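Local structure of paenibacillus xanthan lyase (Paenibacillus, 6F2P) at residues A[202-207]-A[260-265]; A[233-238]-A[300-305]. The protein is a lyase acting on the polysaccharide xanthan, probably cutting its chains by the eliminative mechanism of polysaccharide lyase family 8. All blocks are in the same frame, centred on the assembly; numbering follows the deposited sequence.

Contact 1 (A[202-207]-A[260-265]); sequences LPYVAK and YRWIYD
The edge of the Trp-262 indole that carries NE1 meets the Tyr-204 phenol ring, with Tyr-204 CE1 3.8 Å from NE1 and close to the indole plane. The phenol ring and the indole's five-membered ring have their centres 5.7 Å apart and their planes turned by 81°. NE1 reaches the phenol ring obliquely, and the two side chains run past each other in opposite directions. One face of the Tyr-204 ring carries water 1, whose oxygen lies 3.1 Å above the ring centre and also in the plane of the indole edge. This water donates to Leu-202 O (2.6 Å) and accepts from Trp-262 NE1 (2.9 Å), tying the loop carbonyl to the indole; Asn-258, on the same helix as Trp-262, gives that carbonyl a second, weak bond. At the six-membered ring, Leu-202 CD2 touches Trp-262 CH2, and Phe-211 stacks on the Trp-262 ring. Tyr-204 has CG anti to its carbonyl carbon (chi1 -71°), which carries the ring to the helix, where OH rests 3.4 Å from Arg-261 CB. Tyr-204 OH hydrogen-bonds to water 2 (2.7 Å), which in turn donates to Asp-265 OD2 (2.8 Å). Arg-261, bent at its second and third side-chain torsions, leads its guanidinium away from the phenol to lay one face over Tyr-264 CD2. Thus, with no direct hydrogen bond between segments 202-207 and 260-265, an aromatic pair and two bridging waters join a loop to helix 256-267 within the alpha-helical domain of the polysaccharide lyase 8 family.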
loop_
_atom_site.group_PDB
_atom_site.type_symbol
_atom_site.label_atom_id
_atom_site.label_comp_id
_atom_site.label_asym_id
_atom_site.label_seq_id
_atom_site.Cartn_x
_atom_site.Cartn_y
_atom_site.Cartn_z
ATOM N N LEU A 202 -19.674 -1.677 -8.711
ATOM C CA LEU A 202 -18.697 -1.351 -9.746
ATOM C C LEU A 202 -17.589 -0.320 -9.422
ATOM O O LEU A 202 -16.459 -0.496 -9.864
ATOM C CB LEU A 202 -19.416 -0.958 -11.041
ATOM C CG LEU A 202 -20.360 -2.003 -11.650
ATOM C CD1 LEU A 202 -20.975 -1.473 -12.929
ATOM C CD2 LEU A 202 -19.647 -3.318 -11.915
ATOM N N PRO A 203 -17.898 0.761 -8.676
ATOM C CA PRO A 203 -16.865 1.793 -8.513
ATOM C C PRO A 203 -15.638 1.312 -7.753
ATOM O O PRO A 203 -15.724 0.341 -7.002
ATOM C CB PRO A 203 -17.573 2.860 -7.681
ATOM C CG PRO A 203 -19.020 2.652 -7.940
ATOM C CD PRO A 203 -19.168 1.176 -8.054
ATOM N N TYR A 204 -14.506 1.981 -7.965
ATOM C CA TYR A 204 -13.309 1.729 -7.171
ATOM C C TYR A 204 -13.489 2.320 -5.775
ATOM O O TYR A 204 -14.359 3.165 -5.559
ATOM C CB TYR A 204 -12.077 2.327 -7.841
ATOM C CG TYR A 204 -11.648 1.600 -9.097
ATOM C CD1 TYR A 204 -11.073 0.338 -9.021
ATOM C CD2 TYR A 204 -11.820 2.166 -10.353
ATOM C CE1 TYR A 204 -10.682 -0.340 -10.150
ATOM C CE2 TYR A 204 -11.428 1.495 -11.491
ATOM C CZ TYR A 204 -10.859 0.237 -11.379
ATOM O OH TYR A 204 -10.455 -0.458 -12.495
ATOM N N VAL A 205 -12.683 1.850 -4.828
ATOM C CA VAL A 205 -12.686 2.398 -3.480
ATOM C C VAL A 205 -11.265 2.726 -3.033
ATOM O O VAL A 205 -10.299 2.251 -3.629
ATOM C CB VAL A 205 -13.320 1.429 -2.471
ATOM C CG1 VAL A 205 -14.759 1.170 -2.839
ATOM C CG2 VAL A 205 -12.533 0.129 -2.409
ATOM N N ALA A 206 -11.135 3.528 -1.979
ATOM C CA ALA A 206 -9.818 3.904 -1.476
ATOM C C ALA A 206 -9.629 3.423 -0.042
ATOM O O ALA A 206 -8.546 3.543 0.538
ATOM C CB ALA A 206 -9.626 5.402 -1.570
ATOM N N LYS A 207 -10.704 2.881 0.515
ATOM C CA LYS A 207 -10.677 2.261 1.830
ATOM C C LYS A 207 -11.859 1.294 1.939
ATOM O O LYS A 207 -12.802 1.375 1.155
ATOM C CB LYS A 207 -10.737 3.327 2.924
ATOM C CG LYS A 207 -11.962 4.221 2.839
ATOM C CD LYS A 207 -11.999 5.228 3.984
ATOM C CE LYS A 207 -13.328 5.976 4.017
ATOM N NZ LYS A 207 -13.613 6.656 2.717
ATOM N N TYR A 260 -13.415 -4.970 -16.716
ATOM C CA TYR A 260 -12.384 -5.437 -17.637
ATOM C C TYR A 260 -10.999 -5.111 -17.083
ATOM O O TYR A 260 -10.089 -5.931 -17.163
ATOM C CB TYR A 260 -12.598 -4.871 -19.042
ATOM C CG TYR A 260 -13.949 -5.258 -19.592
ATOM C CD1 TYR A 260 -14.130 -6.461 -20.255
ATOM C CD2 TYR A 260 -15.058 -4.440 -19.402
ATOM C CE1 TYR A 260 -15.374 -6.833 -20.727
ATOM C CE2 TYR A 260 -16.304 -4.806 -19.871
ATOM C CZ TYR A 260 -16.454 -5.999 -20.537
ATOM O OH TYR A 260 -17.690 -6.363 -21.015
ATOM N N ARG A 261 -10.860 -3.930 -16.491
ATOM C CA ARG A 261 -9.607 -3.541 -15.872
ATOM C C ARG A 261 -9.221 -4.504 -14.749
ATOM O O ARG A 261 -8.023 -4.806 -14.576
ATOM C CB ARG A 261 -9.670 -2.104 -15.329
ATOM C CG ARG A 261 -9.975 -1.012 -16.358
ATOM C CD ARG A 261 -9.302 -1.244 -17.705
ATOM N NE ARG A 261 -7.841 -1.275 -17.624
ATOM C CZ ARG A 261 -7.041 -1.479 -18.669
ATOM N NH1 ARG A 261 -7.560 -1.659 -19.879
ATOM N NH2 ARG A 261 -5.722 -1.503 -18.503
ATOM N N TRP A 262 -10.224 -4.973 -13.996
ATOM C CA TRP A 262 -9.990 -5.880 -12.860
ATOM C C TRP A 262 -9.128 -7.065 -13.263
ATOM O O TRP A 262 -8.258 -7.497 -12.507
ATOM C CB TRP A 262 -11.298 -6.403 -12.259
ATOM C CG TRP A 262 -12.135 -5.355 -11.575
ATOM C CD1 TRP A 262 -11.739 -4.101 -11.195
ATOM C CD2 TRP A 262 -13.519 -5.471 -11.199
ATOM N NE1 TRP A 262 -12.789 -3.437 -10.600
ATOM C CE2 TRP A 262 -13.890 -4.253 -10.593
ATOM C CE3 TRP A 262 -14.477 -6.482 -11.320
ATOM C CZ2 TRP A 262 -15.180 -4.023 -10.108
ATOM C CZ3 TRP A 262 -15.756 -6.252 -10.831
ATOM C CH2 TRP A 262 -16.095 -5.034 -10.236
ATOM N N ILE A 263 -9.369 -7.579 -14.465
ATOM C CA ILE A 263 -8.565 -8.668 -15.000
ATOM C C ILE A 263 -7.083 -8.297 -15.081
ATOM O O ILE A 263 -6.234 -9.032 -14.581
ATOM C CB ILE A 263 -9.069 -9.097 -16.380
ATOM C CG1 ILE A 263 -10.554 -9.482 -16.303
ATOM C CG2 ILE A 263 -8.233 -10.235 -16.922
ATOM C CD1 ILE A 263 -10.882 -10.471 -15.200
ATOM N N TYR A 264 -6.766 -7.152 -15.686
ATOM C CA TYR A 264 -5.365 -6.741 -15.805
ATOM C C TYR A 264 -4.761 -6.406 -14.448
ATOM O O TYR A 264 -3.599 -6.703 -14.192
ATOM C CB TYR A 264 -5.205 -5.530 -16.719
ATOM C CG TYR A 264 -5.678 -5.734 -18.129
ATOM C CD1 TYR A 264 -5.127 -6.719 -18.932
ATOM C CD2 TYR A 264 -6.660 -4.917 -18.673
ATOM C CE1 TYR A 264 -5.554 -6.901 -20.230
ATOM C CE2 TYR A 264 -7.094 -5.085 -19.969
ATOM C CZ TYR A 264 -6.538 -6.080 -20.746
ATOM O OH TYR A 264 -6.973 -6.252 -22.042
ATOM N N ASP A 265 -5.552 -5.773 -13.590
ATOM C CA ASP A 265 -5.037 -5.255 -12.333
ATOM C C ASP A 265 -5.191 -6.198 -11.149
ATOM O O ASP A 265 -4.298 -6.279 -10.311
ATOM C CB ASP A 265 -5.689 -3.914 -11.997
ATOM C CG ASP A 265 -5.455 -2.870 -13.067
ATOM O OD1 ASP A 265 -4.493 -3.027 -13.858
ATOM O OD2 ASP A 265 -6.240 -1.895 -13.113
HETATM O O HOH W 1 -13.904 -0.891 -9.816
HETATM O O HOH W 2 -8.743 -2.496 -11.928
#

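Contact 2 (A[233-238]-A[300-305]); sequences LLSGIA and MASIIR
Ser-302 OG hydrogen-bonds to the carbonyl oxygen of Thr-298, one turn earlier on its own helix, and it also packs on Ser-235, whose CA is 3.2 Å from Ser-302 OG. With OG anti to the carbonyl carbon and beside the backbone N (chi1 -70°), the hydroxyl lies back along its own helix, toward Thr-298 O. The two serine hydroxyls are no hydrogen-bonded pair: Ser-235 OG and Ser-302 OG stand 3.7 Å apart. Ser-302 CB instead meets Leu-234, whose CD2 comes within 3.7 Å of it, and Ala-238 CB lies 3.8 Å from Ser-302 O. Ser-302 therefore sits among Leu-234, Ser-235 and Ala-238, three residues on one side of the opposing helix. The axes of 233-238 and 300-305 approach to 9.0 Å, consistent with the small serines and alanine at the crossing, and run in nearly the same direction with a 28° angle between them. Helix 256-267 comes between them in the chain and packs against both, through Ile-263 on Leu-234 and on Ile-303; such packing of helices alternate in the chain is consistent with the alpha/alpha toroid of polysaccharide lyase family 8. Leu-234 extends CG anti to its backbone N (chi1 176°), bringing CG and CD2 onto Ser-302 CB while the side chain also touches Ile-263, Tyr-267 and Leu-306. An alanine here lacks CG and both methyls, which would probably open a gap beside Ser-302 CB and leave Ile-263 less firmly packed. Farther along, Ala-238 CB touches Arg-305 CB at 4.3 Å. Beyond that carbon the arginine leads away, to a salt bridge with Asp-341, a hydrogen bond to Gln-308 and a cation-pi contact with Phe-242.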
loop_
_atom_site.group_PDB
_atom_site.type_symbol
_atom_site.label_atom_id
_atom_site.label_comp_id
_atom_site.label_asym_id
_atom_site.label_seq_id
_atom_site.Cartn_x
_atom_site.Cartn_y
_atom_site.Cartn_z
ATOM N N LEU A 233 -17.504 -12.048 -6.927
ATOM C CA LEU A 233 -18.082 -10.858 -7.546
ATOM C C LEU A 233 -17.774 -10.851 -9.037
ATOM O O LEU A 233 -18.678 -10.717 -9.863
ATOM C CB LEU A 233 -17.548 -9.577 -6.922
ATOM C CG LEU A 233 -17.975 -9.157 -5.519
ATOM C CD1 LEU A 233 -17.350 -7.807 -5.203
ATOM C CD2 LEU A 233 -19.478 -9.069 -5.393
ATOM N N LEU A 234 -16.496 -11.003 -9.376
ATOM C CA LEU A 234 -16.073 -11.068 -10.772
ATOM C C LEU A 234 -16.917 -12.065 -11.564
ATOM O O LEU A 234 -17.336 -11.783 -12.692
ATOM C CB LEU A 234 -14.597 -11.452 -10.878
ATOM C CG LEU A 234 -14.080 -11.646 -12.313
ATOM C CD1 LEU A 234 -14.022 -10.336 -13.102
ATOM C CD2 LEU A 234 -12.731 -12.322 -12.330
ATOM N N SER A 235 -17.174 -13.222 -10.966
ATOM C CA SER A 235 -17.911 -14.277 -11.652
ATOM C C SER A 235 -19.336 -13.861 -11.984
ATOM O O SER A 235 -19.734 -13.867 -13.150
ATOM C CB SER A 235 -17.940 -15.547 -10.810
ATOM O OG SER A 235 -18.311 -16.648 -11.614
ATOM N N GLY A 236 -20.096 -13.494 -10.956
ATOM C CA GLY A 236 -21.480 -13.084 -11.124
ATOM C C GLY A 236 -21.666 -11.889 -12.043
ATOM O O GLY A 236 -22.588 -11.861 -12.863
ATOM N N ILE A 237 -20.792 -10.897 -11.908
ATOM C CA ILE A 237 -20.848 -9.716 -12.765
ATOM C C ILE A 237 -20.516 -10.041 -14.229
ATOM O O ILE A 237 -21.213 -9.602 -15.147
ATOM C CB ILE A 237 -19.959 -8.581 -12.221
ATOM C CG1 ILE A 237 -20.519 -8.094 -10.882
ATOM C CG2 ILE A 237 -19.875 -7.441 -13.223
ATOM C CD1 ILE A 237 -19.603 -7.181 -10.126
ATOM N N ALA A 238 -19.477 -10.835 -14.449
ATOM C CA ALA A 238 -19.145 -11.235 -15.805
ATOM C C ALA A 238 -20.294 -12.037 -16.421
ATOM O O ALA A 238 -20.529 -11.964 -17.624
ATOM C CB ALA A 238 -17.852 -12.033 -15.830
ATOM N N MET A 300 -10.518 -17.894 -14.584
ATOM C CA MET A 300 -10.303 -18.203 -15.996
ATOM C C MET A 300 -11.635 -18.227 -16.735
ATOM O O MET A 300 -11.736 -17.745 -17.864
ATOM C CB MET A 300 -9.575 -19.536 -16.161
ATOM C CG MET A 300 -8.168 -19.521 -15.598
ATOM S SD MET A 300 -7.337 -21.123 -15.590
ATOM C CE MET A 300 -7.414 -21.609 -17.307
ATOM N N ALA A 301 -12.659 -18.767 -16.077
ATOM C CA ALA A 301 -13.993 -18.853 -16.663
ATOM C C ALA A 301 -14.575 -17.467 -16.828
ATOM O O ALA A 301 -15.200 -17.163 -17.841
ATOM C CB ALA A 301 -14.913 -19.717 -15.798
ATOM N N SER A 302 -14.364 -16.626 -15.827
ATOM C CA SER A 302 -14.872 -15.264 -15.863
ATOM C C SER A 302 -14.205 -14.466 -16.969
ATOM O O SER A 302 -14.844 -13.621 -17.602
ATOM C CB SER A 302 -14.649 -14.579 -14.517
ATOM O OG SER A 302 -15.480 -15.131 -13.509
ATOM N N ILE A 303 -12.922 -14.740 -17.201
ATOM C CA ILE A 303 -12.162 -14.012 -18.213
ATOM C C ILE A 303 -12.651 -14.373 -19.616
ATOM O O ILE A 303 -12.780 -13.504 -20.490
ATOM C CB ILE A 303 -10.640 -14.243 -18.065
ATOM C CG1 ILE A 303 -10.136 -13.576 -16.782
ATOM C CG2 ILE A 303 -9.899 -13.661 -19.250
ATOM C CD1 ILE A 303 -8.681 -13.858 -16.458
ATOM N N ILE A 304 -12.936 -15.659 -19.813
ATOM C CA ILE A 304 -13.546 -16.142 -21.047
ATOM C C ILE A 304 -14.906 -15.477 -21.285
ATOM O O ILE A 304 -15.206 -15.034 -22.395
ATOM C CB ILE A 304 -13.715 -17.662 -21.006
ATOM C CG1 ILE A 304 -12.341 -18.334 -21.034
ATOM C CG2 ILE A 304 -14.573 -18.138 -22.159
ATOM C CD1 ILE A 304 -12.395 -19.827 -20.844
ATOM N N ARG A 305 -15.717 -15.393 -20.237
ATOM C CA ARG A 305 -17.003 -14.716 -20.332
ATOM C C ARG A 305 -16.822 -13.244 -20.655
ATOM O O ARG A 305 -17.579 -12.679 -21.446
ATOM C CB ARG A 305 -17.799 -14.866 -19.035
ATOM C CG ARG A 305 -18.356 -16.259 -18.798
ATOM C CD ARG A 305 -19.597 -16.498 -19.626
ATOM N NE ARG A 305 -20.070 -17.880 -19.536
ATOM C CZ ARG A 305 -20.222 -18.687 -20.583
ATOM N NH1 ARG A 305 -19.940 -18.263 -21.813
ATOM N NH2 ARG A 305 -20.658 -19.922 -20.399
#

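Contacts 1 and 2 have centres 14 Å apart and alternate along the chain, 233-238 falling between the two segments of contact 1. Helix 256-267 joins them: its Ile-263 CD1 packs against Ile-303 CG1 at 3.6 Å and against Leu-234 CD1 at 3.8 Å. A second seam runs through Ile-237, whose CD1 lies 4.0 Å from Trp-262 CZ3 and 4.3 Å from Leu-202 CD2. Thus the buried helix pair of contact 2 continues into the partly buried, water-bridged loop of contact 1. A calcium ion is about 12 Å from the Tyr-204 side chain, and a diol, probably from the crystallisation liquor, about 6 Å from that of Ser-235.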